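Local coordinates for protein charybdin (Charybdis maritima, PDB 2B7U) that belongs to the ribosome-inactivating proteins of plants, a family whose fold packs helices against a mixed beta sheet, at residues R81-Q86 with R152-S157; W91-R96 with G102-G107; V203-M208 with D234-F239; I209-S212 with C217-F220. All coordinates share one frame; numbering follows the deposited sequence.

Contact 1 of 4, residues R81-Q86 with R152-S157; sequences RGYQMQ and RDRARS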
loop_
_atom_site.group_PDB
_atom_site.type_symbol
_atom_site.label_atom_id
_atom_site.label_comp_id
_atom_site.label_asym_id
_atom_site.label_seq_id
_atom_site.Cartn_x
_atom_site.Cartn_y
_atom_site.Cartn_z
ATOM N N ARG A 81 2.654 8.788 -1.676
ATOM C CA ARG A 81 3.091 10.157 -1.402
ATOM C C ARG A 81 2.709 11.184 -2.462
ATOM O O ARG A 81 2.580 12.384 -2.162
ATOM C CB ARG A 81 4.607 10.206 -1.192
ATOM C CG ARG A 81 5.195 11.573 -0.774
ATOM C CD ARG A 81 4.475 12.195 0.383
ATOM N NE ARG A 81 4.449 11.326 1.555
ATOM C CZ ARG A 81 3.514 11.369 2.505
ATOM N NH1 ARG A 81 2.529 12.262 2.453
ATOM N NH2 ARG A 81 3.569 10.536 3.526
ATOM N N GLY A 82 2.554 10.753 -3.709
ATOM C CA GLY A 82 2.211 11.696 -4.767
ATOM C C GLY A 82 1.971 11.012 -6.084
ATOM O O GLY A 82 2.123 9.815 -6.195
ATOM N N TYR A 83 1.557 11.792 -7.068
ATOM C CA TYR A 83 1.335 11.255 -8.406
ATOM C C TYR A 83 1.546 12.348 -9.447
ATOM O O TYR A 83 1.512 13.551 -9.144
ATOM C CB TYR A 83 -0.044 10.618 -8.527
ATOM C CG TYR A 83 -1.139 11.635 -8.651
ATOM C CD1 TYR A 83 -1.614 12.044 -9.893
ATOM C CD2 TYR A 83 -1.706 12.211 -7.513
ATOM C CE1 TYR A 83 -2.603 13.023 -9.994
ATOM C CE2 TYR A 83 -2.705 13.185 -7.610
ATOM C CZ TYR A 83 -3.157 13.563 -8.853
ATOM O OH TYR A 83 -4.136 14.529 -8.961
ATOM N N GLN A 84 1.775 11.900 -10.674
ATOM C CA GLN A 84 2.061 12.805 -11.777
ATOM C C GLN A 84 0.921 12.857 -12.789
ATOM O O GLN A 84 0.468 11.819 -13.265
ATOM C CB GLN A 84 3.311 12.347 -12.507
ATOM C CG GLN A 84 3.824 13.388 -13.482
ATOM C CD GLN A 84 5.123 13.024 -14.144
ATOM O OE1 GLN A 84 5.979 13.900 -14.364
ATOM N NE2 GLN A 84 5.274 11.770 -14.502
ATOM N N MET A 85 0.519 14.073 -13.154
ATOM C CA MET A 85 -0.445 14.280 -14.245
ATOM C C MET A 85 0.243 14.133 -15.598
ATOM O O MET A 85 1.446 14.363 -15.712
ATOM C CB MET A 85 -1.085 15.649 -14.131
ATOM C CG MET A 85 -1.995 15.771 -12.920
ATOM S SD MET A 85 -2.778 17.365 -12.719
ATOM C CE MET A 85 -4.058 17.347 -13.978
ATOM N N GLN A 86 -0.532 13.764 -16.623
ATOM C CA GLN A 86 0.012 13.402 -17.932
ATOM C C GLN A 86 0.383 14.587 -18.815
ATOM O O GLN A 86 1.394 14.531 -19.512
ATOM C CB GLN A 86 -0.973 12.509 -18.690
ATOM C CG GLN A 86 -0.464 11.989 -20.020
ATOM C CD GLN A 86 -1.255 10.809 -20.526
ATOM O OE1 GLN A 86 -2.185 10.349 -19.875
ATOM N NE2 GLN A 86 -0.908 10.328 -21.702
ATOM N N ARG A 152 -12.386 15.556 -5.366
ATOM C CA ARG A 152 -13.105 14.271 -5.181
ATOM C C ARG A 152 -12.578 13.169 -6.099
ATOM O O ARG A 152 -12.315 12.052 -5.638
ATOM C CB ARG A 152 -14.602 14.400 -5.453
ATOM C CG ARG A 152 -15.426 15.034 -4.384
ATOM C CD ARG A 152 -16.828 14.424 -4.424
ATOM N NE ARG A 152 -17.881 15.420 -4.340
ATOM C CZ ARG A 152 -19.168 15.171 -4.591
ATOM N NH1 ARG A 152 -19.569 13.945 -4.948
ATOM N NH2 ARG A 152 -20.062 16.150 -4.487
ATOM N N ASP A 153 -12.465 13.483 -7.398
ATOM C CA ASP A 153 -12.000 12.525 -8.405
ATOM C C ASP A 153 -10.589 12.051 -8.056
ATOM O O ASP A 153 -10.268 10.854 -8.171
ATOM C CB ASP A 153 -11.903 13.165 -9.791
ATOM C CG ASP A 153 -13.250 13.404 -10.473
ATOM O OD1 ASP A 153 -14.274 12.869 -10.044
ATOM O OD2 ASP A 153 -13.254 14.137 -11.496
ATOM N N ARG A 154 -9.735 12.992 -7.647
ATOM C CA ARG A 154 -8.349 12.644 -7.326
ATOM C C ARG A 154 -8.291 11.731 -6.115
ATOM O O ARG A 154 -7.628 10.682 -6.141
ATOM C CB ARG A 154 -7.516 13.885 -7.050
ATOM C CG ARG A 154 -7.315 14.779 -8.263
ATOM C CD ARG A 154 -6.700 16.106 -7.828
ATOM N NE ARG A 154 -6.078 16.796 -8.962
ATOM C CZ ARG A 154 -5.344 17.902 -8.876
ATOM N NH1 ARG A 154 -5.203 18.557 -7.733
ATOM N NH2 ARG A 154 -4.745 18.369 -9.967
ATOM N N ALA A 155 -8.996 12.116 -5.062
ATOM C CA ALA A 155 -8.969 11.345 -3.815
ATOM C C ALA A 155 -9.576 9.950 -4.014
ATOM O O ALA A 155 -9.024 8.936 -3.541
ATOM C CB ALA A 155 -9.688 12.088 -2.727
ATOM N N ARG A 156 -10.683 9.860 -4.742
ATOM C CA ARG A 156 -11.311 8.564 -4.963
ATOM C C ARG A 156 -10.366 7.650 -5.720
ATOM O O ARG A 156 -10.197 6.463 -5.412
ATOM C CB ARG A 156 -12.614 8.701 -5.742
ATOM C CG ARG A 156 -13.367 7.375 -5.869
ATOM C CD ARG A 156 -14.620 7.532 -6.724
ATOM N NE ARG A 156 -15.547 6.416 -6.540
ATOM C CZ ARG A 156 -15.370 5.199 -7.050
ATOM N NH1 ARG A 156 -16.273 4.234 -6.822
ATOM N NH2 ARG A 156 -14.295 4.947 -7.789
ATOM N N SER A 157 -9.733 8.210 -6.740
ATOM C CA SER A 157 -8.843 7.451 -7.562
ATOM C C SER A 157 -7.614 6.976 -6.780
ATOM O O SER A 157 -7.132 5.858 -7.003
ATOM C CB SER A 157 -8.428 8.284 -8.760
ATOM O OG SER A 157 -9.561 8.602 -9.549
#
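R154 NE, at the root of the guanidinium that meets Y83 and M85, is bonded to S148 O and has the tyrosine hydroxyl close by as well. Although Y83 OH is 3.0 Å from R154 NE, the angle is too poor for a hydrogen bond; NE gives its bond to S148 and lies near the plane of the tyrosine ring, off its hydroxyl edge. Seen from the arginine, the hydroxyl lies over one face of the guanidinium. It meets the arginine chain end-on, the two side chains crossing at about a right angle, with Y83 OH 3.2 Å from R154 CD. Ring and guanidinium stand nearly upright to each other, their planes 81° apart. With chi1 at 76°, CG of Y83 lies between backbone N and carbonyl carbon, and the ring is thrown from the strand straight at the helix. M85 arrives beside it, its sulfur obliquely placed, with M85 SD 3.5 Å from R154 NH2. In the same helical turn as R154, S157 OG bonds D153 O at 2.7 Å. The contact joins strand 80-84 to helix 151-170. L92 of the adjacent strand 91-93 touches Y83, M85 and R154, L145 of helix 135-147 meets the tyrosine, and A155 rests on helix 117-124.

Contact 2 of 4, residues W91-R96 with G102-G107; sequences WLELER and GHLIEG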
loop_
_atom_site.group_PDB
_atom_site.type_symbol
_atom_site.label_atom_id
_atom_site.label_comp_id
_atom_site.label_asym_id
_atom_site.label_seq_id
_atom_site.Cartn_x
_atom_site.Cartn_y
_atom_site.Cartn_z
ATOM N N TRP A 91 3.563 17.256 -10.705
ATOM C CA TRP A 91 3.484 16.388 -9.528
ATOM C C TRP A 91 2.592 16.984 -8.457
ATOM O O TRP A 91 2.701 18.176 -8.145
ATOM C CB TRP A 91 4.875 16.158 -8.941
ATOM C CG TRP A 91 5.641 15.161 -9.708
ATOM C CD1 TRP A 91 6.566 15.402 -10.673
ATOM C CD2 TRP A 91 5.558 13.733 -9.581
ATOM N NE1 TRP A 91 7.066 14.220 -11.153
ATOM C CE2 TRP A 91 6.464 13.177 -10.509
ATOM C CE3 TRP A 91 4.809 12.869 -8.779
ATOM C CZ2 TRP A 91 6.645 11.783 -10.641
ATOM C CZ3 TRP A 91 4.977 11.497 -8.929
ATOM C CH2 TRP A 91 5.885 10.968 -9.859
ATOM N N LEU A 92 1.697 16.152 -7.937
ATOM C CA LEU A 92 0.860 16.469 -6.793
ATOM C C LEU A 92 1.341 15.615 -5.646
ATOM O O LEU A 92 1.629 14.443 -5.844
ATOM C CB LEU A 92 -0.595 16.109 -7.063
ATOM C CG LEU A 92 -1.421 16.954 -8.030
ATOM C CD1 LEU A 92 -1.424 18.392 -7.563
ATOM C CD2 LEU A 92 -0.934 16.808 -9.446
ATOM N N GLU A 93 1.393 16.190 -4.448
ATOM C CA GLU A 93 1.912 15.504 -3.287
ATOM C C GLU A 93 0.931 15.556 -2.117
ATOM O O GLU A 93 0.381 16.617 -1.813
ATOM C CB GLU A 93 3.264 16.145 -2.900
ATOM C CG GLU A 93 3.877 15.600 -1.650
ATOM C CD GLU A 93 5.287 16.086 -1.389
ATOM O OE1 GLU A 93 5.742 15.889 -0.231
ATOM O OE2 GLU A 93 5.932 16.642 -2.305
ATOM N N LEU A 94 0.751 14.420 -1.451
ATOM C CA LEU A 94 -0.146 14.295 -0.310
ATOM C C LEU A 94 0.524 14.863 0.930
ATOM O O LEU A 94 1.729 14.741 1.110
ATOM C CB LEU A 94 -0.530 12.827 -0.075
ATOM C CG LEU A 94 -1.525 12.272 -1.109
ATOM C CD1 LEU A 94 -0.857 11.884 -2.415
ATOM C CD2 LEU A 94 -2.275 11.049 -0.557
ATOM N N GLU A 95 -0.266 15.509 1.769
ATOM C CA GLU A 95 0.221 16.056 3.031
ATOM C C GLU A 95 0.786 14.981 3.954
ATOM O O GLU A 95 0.473 13.825 3.795
ATOM C CB GLU A 95 -0.934 16.771 3.749
ATOM C CG GLU A 95 -1.381 18.061 3.086
ATOM C CD GLU A 95 -2.716 18.564 3.629
ATOM O OE1 GLU A 95 -3.074 19.734 3.380
ATOM O OE2 GLU A 95 -3.425 17.788 4.290
ATOM N N ARG A 96 1.567 15.429 4.946
ATOM C CA ARG A 96 2.253 14.636 6.003
ATOM C C ARG A 96 3.756 14.806 5.789
ATOM O O ARG A 96 4.268 15.880 6.066
ATOM C CB ARG A 96 1.825 13.175 6.062
ATOM C CG ARG A 96 0.336 12.984 6.351
ATOM C CD ARG A 96 -0.052 13.237 7.791
ATOM N NE ARG A 96 -0.479 11.992 8.413
ATOM C CZ ARG A 96 -1.543 11.282 8.032
ATOM N NH1 ARG A 96 -2.297 11.660 7.008
ATOM N NH2 ARG A 96 -1.833 10.158 8.672
ATOM N N GLY A 102 8.952 20.061 4.514
ATOM C CA GLY A 102 9.096 20.481 3.121
ATOM C C GLY A 102 8.660 19.390 2.157
ATOM O O GLY A 102 8.258 18.310 2.581
ATOM N N HIS A 103 8.765 19.654 0.859
ATOM C CA HIS A 103 8.255 18.730 -0.165
ATOM C C HIS A 103 9.147 17.498 -0.343
ATOM O O HIS A 103 10.357 17.612 -0.566
ATOM C CB HIS A 103 8.113 19.443 -1.515
ATOM C CG HIS A 103 7.103 20.552 -1.516
ATOM N ND1 HIS A 103 6.026 20.573 -2.376
ATOM C CD2 HIS A 103 7.009 21.678 -0.768
ATOM C CE1 HIS A 103 5.310 21.660 -2.155
ATOM N NE2 HIS A 103 5.885 22.349 -1.186
ATOM N N LEU A 104 8.542 16.317 -0.257
ATOM C CA LEU A 104 9.252 15.065 -0.545
ATOM C C LEU A 104 9.440 14.860 -2.056
ATOM O O LEU A 104 10.270 14.052 -2.477
ATOM C CB LEU A 104 8.511 13.879 0.073
ATOM C CG LEU A 104 8.614 13.728 1.594
ATOM C CD1 LEU A 104 7.535 12.786 2.116
ATOM C CD2 LEU A 104 10.008 13.244 2.018
ATOM N N ILE A 105 8.630 15.546 -2.858
ATOM C CA ILE A 105 8.740 15.534 -4.302
ATOM C C ILE A 105 9.039 16.960 -4.798
ATOM O O ILE A 105 8.210 17.865 -4.689
ATOM C CB ILE A 105 7.439 14.991 -4.933
ATOM C CG1 ILE A 105 7.152 13.583 -4.392
ATOM C CG2 ILE A 105 7.547 14.991 -6.459
ATOM C CD1 ILE A 105 5.789 13.040 -4.768
ATOM N N GLU A 106 10.235 17.172 -5.331
ATOM C CA GLU A 106 10.634 18.517 -5.705
ATOM C C GLU A 106 9.698 19.079 -6.761
ATOM O O GLU A 106 9.400 18.419 -7.760
ATOM C CB GLU A 106 12.071 18.542 -6.233
ATOM C CG GLU A 106 12.575 19.947 -6.594
ATOM C CD GLU A 106 13.932 19.928 -7.286
ATOM O OE1 GLU A 106 14.642 18.897 -7.193
ATOM O OE2 GLU A 106 14.285 20.944 -7.923
ATOM N N GLY A 107 9.227 20.298 -6.529
ATOM C CA GLY A 107 8.414 21.010 -7.505
ATOM C C GLY A 107 6.936 20.664 -7.467
ATOM O O GLY A 107 6.158 21.165 -8.284
HETATM O O HOH W 1 5.436 19.424 -10.818
#
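The indole of W91 takes the methyl I105 CG2 over one face: I105 CG2 is 4.1 Å from the centroid of the five-membered ring, a CH-pi contact displaced toward the rim and 29° off the ring normal. R72 of strand 67-74 makes a cation-pi contact with the same residue. The second flat group, the E93 carboxylate, receives two successive backbone N-H groups in different ways. L104 N meets the syn lone pair of E93 OE1 at 2.8 Å, whereas I105 N comes to E93 OE2 at 3.0 Å from above the carboxylate plane, 45° out of it. The extended glutamate chain, its CG anti to the backbone N (chi1 176°), spans the distance to the loop. S108 OG also binds E93 OE2, and links it to H103 ND1 and I105 O, so the buried carboxylate, probably charged, sits in a small polar network. At the far end one water joins the backbones, accepting from W91 N (2.9 Å) and donating to G107 O (3.2 Å). Here a carboxylate from strand 91-93 clasps the irregular connection that leads to its parallel neighbour 109-110, at the border of the mixed sheet of this ribosome-inactivating fold.

Contact 3 of 4, residues V203-M208 with D234-F239; sequences VRFSFM and DELLNF
F205 and L236 form the tight centre of a helix-to-helix contact between helix 202-214 and helix 233-237, in the later part of the chain of this ribosome-inactivating fold. The phenyl ring and the leucine side chain cross at about a right angle. L236 reaches out with CG anti to its backbone N (chi1 -172°), and its forked end divides the work between two methyls. CD1 rides over the ring, while CD2 turns to the near rim, where L236 CD2 is 3.8 Å from F205 CD2 and 4.0 Å from F205 CB. One helical turn further on, M208 adds its sulfur to the same methyl more loosely, at 4.2 Å from M208 SD to L236 CD2. All three side chains are buried, and the interface is wholly apolar. The hairpin of strands 223-225 and 228-230 helps to enclose it: I225 touches both F205 and L236, and I230 touches L236 and F239.

On the solvent side V203, R204, D234 and N238 are exposed and take no part in the contact, and the small buried area, 141 Å² over both sides, reflects how few residues do. S206 points away from the contact, its OG bonded to W202 O and E244 N. N238 N makes two weak bonds, to D234 O and E235 O. At the centre of the tight part, L236 CD1 stands 3.8 Å above the middle of the F205 ring, just 5° from its normal.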
loop_
_atom_site.group_PDB
_atom_site.type_symbol
_atom_site.label_atom_id
_atom_site.label_comp_id
_atom_site.label_asym_id
_atom_site.label_seq_id
_atom_site.Cartn_x
_atom_site.Cartn_y
_atom_site.Cartn_z
ATOM N N VAL A 203 0.652 -2.307 10.619
ATOM C CA VAL A 203 1.805 -1.775 11.338
ATOM C C VAL A 203 1.981 -2.579 12.629
ATOM O O VAL A 203 3.091 -3.032 12.964
ATOM C CB VAL A 203 1.625 -0.259 11.622
ATOM C CG1 VAL A 203 2.674 0.211 12.551
ATOM C CG2 VAL A 203 1.638 0.500 10.319
ATOM N N ARG A 204 0.891 -2.754 13.373
ATOM C CA ARG A 204 0.924 -3.510 14.639
ATOM C C ARG A 204 1.307 -4.985 14.420
ATOM O O ARG A 204 2.139 -5.545 15.145
ATOM C CB ARG A 204 -0.437 -3.455 15.308
ATOM C CG ARG A 204 -0.772 -2.214 16.059
ATOM C CD ARG A 204 -1.714 -2.597 17.233
ATOM N NE ARG A 204 -2.823 -3.410 16.743
ATOM C CZ ARG A 204 -3.250 -4.575 17.243
ATOM N NH1 ARG A 204 -2.728 -5.133 18.331
ATOM N NH2 ARG A 204 -4.260 -5.189 16.654
ATOM N N PHE A 205 0.696 -5.641 13.436
ATOM C CA PHE A 205 1.023 -7.036 13.136
ATOM C C PHE A 205 2.480 -7.192 12.695
ATOM O O PHE A 205 3.156 -8.161 13.096
ATOM C CB PHE A 205 0.119 -7.561 12.007
ATOM C CG PHE A 205 -1.334 -7.778 12.383
ATOM C CD1 PHE A 205 -2.271 -8.036 11.374
ATOM C CD2 PHE A 205 -1.769 -7.767 13.686
ATOM C CE1 PHE A 205 -3.606 -8.288 11.691
ATOM C CE2 PHE A 205 -3.120 -8.017 13.996
ATOM C CZ PHE A 205 -4.008 -8.280 12.991
ATOM N N SER A 206 2.976 -6.278 11.876
ATOM C CA SER A 206 4.379 -6.353 11.444
ATOM C C SER A 206 5.285 -6.308 12.662
ATOM O O SER A 206 6.235 -7.077 12.738
ATOM C CB SER A 206 4.725 -5.203 10.508
ATOM O OG SER A 206 4.059 -5.368 9.260
ATOM N N PHE A 207 4.996 -5.394 13.577
ATOM C CA PHE A 207 5.795 -5.259 14.786
ATOM C C PHE A 207 5.740 -6.528 15.620
ATOM O O PHE A 207 6.771 -7.030 16.102
ATOM C CB PHE A 207 5.305 -4.088 15.636
ATOM C CG PHE A 207 6.104 -3.910 16.891
ATOM C CD1 PHE A 207 5.651 -4.442 18.079
ATOM C CD2 PHE A 207 7.347 -3.283 16.844
ATOM C CE1 PHE A 207 6.415 -4.323 19.243
ATOM C CE2 PHE A 207 8.103 -3.150 18.006
ATOM C CZ PHE A 207 7.626 -3.670 19.189
ATOM N N MET A 208 4.530 -7.052 15.850
ATOM C CA MET A 208 4.415 -8.286 16.650
ATOM C C MET A 208 5.249 -9.432 16.077
ATOM O O MET A 208 5.866 -10.231 16.810
ATOM C CB MET A 208 2.959 -8.777 16.740
ATOM C CG MET A 208 2.042 -7.870 17.443
ATOM S SD MET A 208 0.341 -8.486 17.277
ATOM C CE MET A 208 -0.492 -7.044 17.848
ATOM N N ASP A 234 3.752 -17.132 13.882
ATOM C CA ASP A 234 3.827 -17.876 12.623
ATOM C C ASP A 234 2.495 -17.853 11.872
ATOM O O ASP A 234 2.451 -17.643 10.651
ATOM C CB ASP A 234 4.232 -19.327 12.863
ATOM C CG ASP A 234 4.397 -20.105 11.578
ATOM O OD1 ASP A 234 4.101 -21.320 11.563
ATOM O OD2 ASP A 234 4.826 -19.503 10.578
ATOM N N GLU A 235 1.403 -18.051 12.599
ATOM C CA GLU A 235 0.086 -18.070 11.977
ATOM C C GLU A 235 -0.282 -16.679 11.502
ATOM O O GLU A 235 -0.911 -16.523 10.463
ATOM C CB GLU A 235 -0.976 -18.563 12.945
ATOM C CG GLU A 235 -0.899 -20.002 13.299
ATOM C CD GLU A 235 -1.826 -20.302 14.460
ATOM O OE1 GLU A 235 -2.909 -20.894 14.227
ATOM O OE2 GLU A 235 -1.489 -19.915 15.598
ATOM N N LEU A 236 0.112 -15.665 12.259
ATOM C CA LEU A 236 -0.193 -14.285 11.846
ATOM C C LEU A 236 0.561 -13.920 10.561
ATOM O O LEU A 236 0.020 -13.266 9.640
ATOM C CB LEU A 236 0.124 -13.332 12.982
ATOM C CG LEU A 236 -0.316 -11.889 12.793
ATOM C CD1 LEU A 236 -1.854 -11.776 12.647
ATOM C CD2 LEU A 236 0.161 -11.067 13.916
ATOM N N LEU A 237 1.824 -14.353 10.488
ATOM C CA LEU A 237 2.675 -14.046 9.339
ATOM C C LEU A 237 2.077 -14.549 8.008
ATOM O O LEU A 237 2.274 -13.938 6.963
ATOM C CB LEU A 237 4.093 -14.614 9.555
ATOM C CG LEU A 237 5.102 -14.337 8.438
ATOM C CD1 LEU A 237 5.244 -12.832 8.157
ATOM C CD2 LEU A 237 6.447 -14.987 8.779
ATOM N N ASN A 238 1.325 -15.650 8.074
ATOM C CA ASN A 238 0.672 -16.235 6.898
ATOM C C ASN A 238 -0.290 -15.263 6.224
ATOM O O ASN A 238 -0.554 -15.377 5.006
ATOM C CB ASN A 238 -0.091 -17.493 7.292
ATOM C CG ASN A 238 0.803 -18.715 7.528
ATOM O OD1 ASN A 238 0.335 -19.702 8.112
ATOM N ND2 ASN A 238 2.072 -18.674 7.078
ATOM N N PHE A 239 -0.816 -14.298 6.980
ATOM C CA PHE A 239 -1.691 -13.263 6.398
ATOM C C PHE A 239 -0.942 -12.189 5.620
ATOM O O PHE A 239 -1.542 -11.530 4.761
ATOM C CB PHE A 239 -2.515 -12.569 7.494
ATOM C CG PHE A 239 -3.577 -13.437 8.090
ATOM C CD1 PHE A 239 -3.262 -14.347 9.089
ATOM C CD2 PHE A 239 -4.892 -13.366 7.629
ATOM C CE1 PHE A 239 -4.247 -15.175 9.647
ATOM C CE2 PHE A 239 -5.887 -14.181 8.195
ATOM C CZ PHE A 239 -5.543 -15.086 9.209
#

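Contact 4 of 4, residues I209-S212 with C217-F220; sequences ILKS and CYKF
Y218 lays the face of its ring against K211 and turns its edge to S212, in the loop that follows helix 202-214 of this ribosome-inactivating protein fold and leads to strand 223-225. Two neighbouring helix residues thus frame one aromatic ring from two directions. Over the face, K211 CB stands above the ring centre, 4.1 Å from the centroid and 10° off the normal, a CH-pi contact, while K211 CG comes 3.7 Å from Y218 CD1. The lysine and tyrosine chains cross obliquely. A bend at chi2 (75°) then carries the rest of K211 away from the ring, and its ammonium finds D248 O instead. At the edge, S212 OG lies near the ring plane, 3.4 Å from Y218 CD2. That hydroxyl is bonded to M208 O one turn back in its own helix, a bond that probably sets its direction; F220 also borders it, with F220 CD1 3.8 Å from S212 OG, though obliquely. The contact is a surface one, and the disulfide from C217 to C254 ties the start of the loop to the C-terminal end of the chain. K219, pointing away from the helix, folds its long chain back so that K219 NZ bonds Y218 O at 2.9 Å, from above the carbonyl plane.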
loop_
_atom_site.group_PDB
_atom_site.type_symbol
_atom_site.label_atom_id
_atom_site.label_comp_id
_atom_site.label_asym_id
_atom_site.label_seq_id
_atom_site.Cartn_x
_atom_site.Cartn_y
_atom_site.Cartn_z
ATOM N N ILE A 209 5.216 -9.564 14.760
ATOM C CA ILE A 209 5.926 -10.648 14.048
ATOM C C ILE A 209 7.436 -10.469 14.170
ATOM O O ILE A 209 8.136 -11.409 14.573
ATOM C CB ILE A 209 5.494 -10.701 12.587
ATOM C CG1 ILE A 209 4.031 -11.181 12.515
ATOM C CG2 ILE A 209 6.397 -11.627 11.765
ATOM C CD1 ILE A 209 3.389 -10.829 11.221
ATOM N N LEU A 210 7.955 -9.280 13.876
ATOM C CA LEU A 210 9.400 -9.083 13.948
ATOM C C LEU A 210 9.894 -9.072 15.397
ATOM O O LEU A 210 10.975 -9.562 15.679
ATOM C CB LEU A 210 9.812 -7.803 13.248
ATOM C CG LEU A 210 9.599 -7.811 11.749
ATOM C CD1 LEU A 210 10.213 -6.572 11.150
ATOM C CD2 LEU A 210 10.195 -9.064 11.105
ATOM N N LYS A 211 9.111 -8.519 16.317
ATOM C CA LYS A 211 9.545 -8.526 17.719
ATOM C C LYS A 211 9.541 -9.960 18.240
ATOM O O LYS A 211 10.443 -10.346 19.026
ATOM C CB LYS A 211 8.712 -7.548 18.578
ATOM C CG LYS A 211 9.429 -7.125 19.845
ATOM C CD LYS A 211 10.524 -6.130 19.623
ATOM C CE LYS A 211 11.156 -5.734 20.952
ATOM N NZ LYS A 211 12.274 -4.794 20.773
ATOM N N SER A 212 8.568 -10.783 17.836
ATOM C CA SER A 212 8.549 -12.196 18.211
ATOM C C SER A 212 9.809 -12.915 17.710
ATOM O O SER A 212 10.392 -13.730 18.440
ATOM C CB SER A 212 7.310 -12.905 17.679
ATOM O OG SER A 212 6.178 -12.478 18.410
ATOM N N CYS A 217 11.931 -12.387 25.067
ATOM C CA CYS A 217 11.100 -11.908 26.155
ATOM C C CYS A 217 9.784 -11.298 25.709
ATOM O O CYS A 217 8.943 -10.986 26.553
ATOM C CB CYS A 217 11.876 -10.896 26.982
ATOM S SG CYS A 217 13.344 -11.695 27.796
ATOM N N TYR A 218 9.580 -11.134 24.410
ATOM C CA TYR A 218 8.345 -10.553 23.903
ATOM C C TYR A 218 7.239 -11.600 24.007
ATOM O O TYR A 218 7.436 -12.764 23.675
ATOM C CB TYR A 218 8.523 -10.101 22.457
ATOM C CG TYR A 218 7.252 -9.540 21.858
ATOM C CD1 TYR A 218 6.821 -8.258 22.171
ATOM C CD2 TYR A 218 6.468 -10.317 21.014
ATOM C CE1 TYR A 218 5.643 -7.747 21.617
ATOM C CE2 TYR A 218 5.295 -9.830 20.469
ATOM C CZ TYR A 218 4.885 -8.550 20.784
ATOM O OH TYR A 218 3.698 -8.071 20.236
ATOM N N LYS A 219 6.082 -11.194 24.488
ATOM C CA LYS A 219 4.957 -12.119 24.599
ATOM C C LYS A 219 3.906 -11.848 23.514
ATOM O O LYS A 219 3.314 -10.769 23.455
ATOM C CB LYS A 219 4.379 -12.072 26.022
ATOM C CG LYS A 219 5.406 -12.587 27.059
ATOM C CD LYS A 219 5.857 -14.058 26.770
ATOM C CE LYS A 219 7.333 -14.365 27.116
ATOM N NZ LYS A 219 8.266 -14.443 25.913
ATOM N N PHE A 220 3.767 -12.813 22.608
ATOM C CA PHE A 220 2.779 -12.707 21.527
ATOM C C PHE A 220 1.407 -12.933 22.117
ATOM O O PHE A 220 1.159 -13.920 22.811
ATOM C CB PHE A 220 3.027 -13.715 20.420
ATOM C CG PHE A 220 2.079 -13.580 19.253
ATOM C CD1 PHE A 220 2.381 -12.730 18.210
ATOM C CD2 PHE A 220 0.883 -14.303 19.215
ATOM C CE1 PHE A 220 1.514 -12.604 17.124
ATOM C CE2 PHE A 220 0.016 -14.166 18.145
ATOM C CZ PHE A 220 0.310 -13.309 17.125
#

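Overall arrangement
The four contacts fall into two pairs lying apart, with the centres of contacts 1 and 3 about 30 Å from each other on opposite sides of the chain's centre. Contacts 1 and 2 share the mixed sheet: neighbouring strands 80-84 and 91-93 probably bond through R81 O with L94 N and Y83 O with L92 N. Contacts 3 and 4 share helix 202-214 and touch where L236 meets F220 and M208 meets Y218. Contacts 1 and 3 are buried, contact 2 is partly so, and contact 4 lies at the surface. Contact 2 joins a doubly bonded carboxylate to an indole-methyl contact, contact 1 mixes arginine with tyrosine and sulfur, contact 3 is purely apolar, and contact 4 sets lysine methylenes and a serine round an aromatic ring.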